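Side-chain contact in substrate-binding protein (Synechococcus sp., PDB 6WPN), which probably binds an oligosaccharide or related sugar for transport, as a member of the bacterial extracellular solute-binding proteins: residues V336-L341 and S345-E350. Sequence-based numbering, arbitrary orientation.
Sequences VLPSSL and SAIRAE
Pro-338 and Ile-347 meet where a short strand gives way to a helix that turns back over it: CG of the proline ring lies 4.4 Å from CG1 of Ile-347, a loose apolar touch. CB of each points toward the other segment, and in Ile-347 chi1 of -70° carries the CG1 branch to the ring. A proline suits the strand end because its compact ring offers a hydrocarbon surface, while the branched isoleucine is the buried residue on the inward side of the helix. The second link is the backbone bond from Ser-345 N to Leu-341 O, 3.0 Å long and nearly straight at 169°, the i to i+4 bond of the first helical turn. CB of Ser-345 sits 3.4 Å from the same Leu-341 O. Ser-340, at the N-cap, starts that turn by accepting a hydrogen bond through OG from Ala-343 N. Farther out, Ala-331 of helix 324-334 touches both Pro-338 and Ile-347, and Leu-337 pairs through its backbone with Leu-141 of strand 137-149. The arrangement is a strand-to-helix turn with a serine N-cap, joining edge strand 337-338 to helix 341-352, which packs against helices 324-334 and 359-374, consistent with a periplasmic binding-protein fold.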
loop_
_atom_site.group_PDB
_atom_site.type_symbol
_atom_site.label_atom_id
_atom_site.label_comp_id
_atom_site.label_asym_id
_atom_site.label_seq_id
_atom_site.Cartn_x
_atom_site.Cartn_y
_atom_site.Cartn_z
ATOM N N VAL A 336 7.813 7.655 -7.114
ATOM C CA VAL A 336 6.781 7.600 -6.096
ATOM C C VAL A 336 6.169 8.991 -5.950
ATOM O O VAL A 336 6.691 9.978 -6.469
ATOM C CB VAL A 336 7.380 7.088 -4.764
ATOM C CG1 VAL A 336 6.372 7.122 -3.616
ATOM C CG2 VAL A 336 8.014 5.745 -4.942
ATOM N N LEU A 337 5.042 9.063 -5.240
ATOM C CA LEU A 337 4.484 10.402 -5.094
ATOM C C LEU A 337 4.826 10.981 -3.726
ATOM O O LEU A 337 4.792 10.263 -2.722
ATOM C CB LEU A 337 2.966 10.374 -5.258
ATOM C CG LEU A 337 2.470 9.906 -6.624
ATOM C CD1 LEU A 337 0.959 9.782 -6.641
ATOM C CD2 LEU A 337 2.929 10.877 -7.696
ATOM N N PRO A 338 5.163 12.262 -3.637
ATOM C CA PRO A 338 5.453 12.863 -2.335
ATOM C C PRO A 338 4.202 13.450 -1.696
ATOM O O PRO A 338 3.178 13.677 -2.345
ATOM C CB PRO A 338 6.459 13.967 -2.685
ATOM C CG PRO A 338 6.035 14.403 -4.061
ATOM C CD PRO A 338 5.457 13.182 -4.752
ATOM N N SER A 339 4.304 13.687 -0.387
ATOM C CA SER A 339 3.249 14.364 0.351
ATOM C C SER A 339 3.533 15.846 0.548
ATOM O O SER A 339 2.673 16.565 1.065
ATOM C CB SER A 339 3.035 13.688 1.712
ATOM O OG SER A 339 4.219 13.724 2.490
ATOM N N SER A 340 4.711 16.315 0.142
ATOM C CA SER A 340 5.035 17.731 0.195
ATOM C C SER A 340 4.395 18.452 -0.980
ATOM O O SER A 340 4.518 18.011 -2.126
ATOM C CB SER A 340 6.550 17.924 0.164
ATOM O OG SER A 340 6.896 19.263 -0.145
ATOM N N LEU A 341 3.733 19.577 -0.695
ATOM C CA LEU A 341 3.112 20.368 -1.755
ATOM C C LEU A 341 4.153 20.882 -2.741
ATOM O O LEU A 341 3.947 20.828 -3.961
ATOM C CB LEU A 341 2.320 21.528 -1.152
ATOM C CG LEU A 341 1.086 21.103 -0.354
ATOM C CD1 LEU A 341 0.420 22.298 0.298
ATOM C CD2 LEU A 341 0.109 20.339 -1.244
ATOM N N SER A 345 4.022 19.418 -6.562
ATOM C CA SER A 345 3.882 20.308 -7.707
ATOM C C SER A 345 5.116 20.261 -8.599
ATOM O O SER A 345 5.004 20.302 -9.827
ATOM C CB SER A 345 3.612 21.736 -7.238
ATOM O OG SER A 345 3.355 22.582 -8.344
ATOM N N ALA A 346 6.306 20.191 -7.997
ATOM C CA ALA A 346 7.526 20.106 -8.794
ATOM C C ALA A 346 7.568 18.813 -9.597
ATOM O O ALA A 346 7.996 18.812 -10.758
ATOM C CB ALA A 346 8.759 20.226 -7.901
ATOM N N ILE A 347 7.145 17.697 -8.994
ATOM C CA ILE A 347 7.159 16.424 -9.708
ATOM C C ILE A 347 6.112 16.419 -10.815
ATOM O O ILE A 347 6.379 15.968 -11.937
ATOM C CB ILE A 347 6.957 15.252 -8.732
ATOM C CG1 ILE A 347 8.190 15.083 -7.849
ATOM C CG2 ILE A 347 6.711 13.960 -9.500
ATOM C CD1 ILE A 347 9.443 14.805 -8.625
ATOM N N ARG A 348 4.903 16.903 -10.518
ATOM C CA ARG A 348 3.880 17.012 -11.554
ATOM C C ARG A 348 4.360 17.886 -12.705
ATOM O O ARG A 348 4.092 17.589 -13.875
ATOM C CB ARG A 348 2.587 17.578 -10.968
ATOM C CG ARG A 348 1.804 16.619 -10.093
ATOM C CD ARG A 348 0.600 17.324 -9.496
ATOM N NE ARG A 348 -0.175 16.461 -8.610
ATOM C CZ ARG A 348 -1.245 15.772 -8.991
ATOM N NH1 ARG A 348 -1.666 15.847 -10.246
ATOM N NH2 ARG A 348 -1.893 15.009 -8.120
ATOM N N ALA A 349 5.076 18.966 -12.389
ATOM C CA ALA A 349 5.560 19.864 -13.431
ATOM C C ALA A 349 6.634 19.198 -14.279
ATOM O O ALA A 349 6.642 19.349 -15.505
ATOM C CB ALA A 349 6.094 21.153 -12.806
ATOM N N GLU A 350 7.550 18.463 -13.647
ATOM C CA GLU A 350 8.595 17.781 -14.402
ATOM C C GLU A 350 8.005 16.727 -15.329
ATOM O O GLU A 350 8.469 16.553 -16.461
ATOM C CB GLU A 350 9.616 17.167 -13.447
ATOM C CG GLU A 350 10.450 18.217 -12.728
ATOM C CD GLU A 350 11.168 17.678 -11.504
ATOM O OE1 GLU A 350 11.135 16.448 -11.279
ATOM O OE2 GLU A 350 11.766 18.492 -10.764
#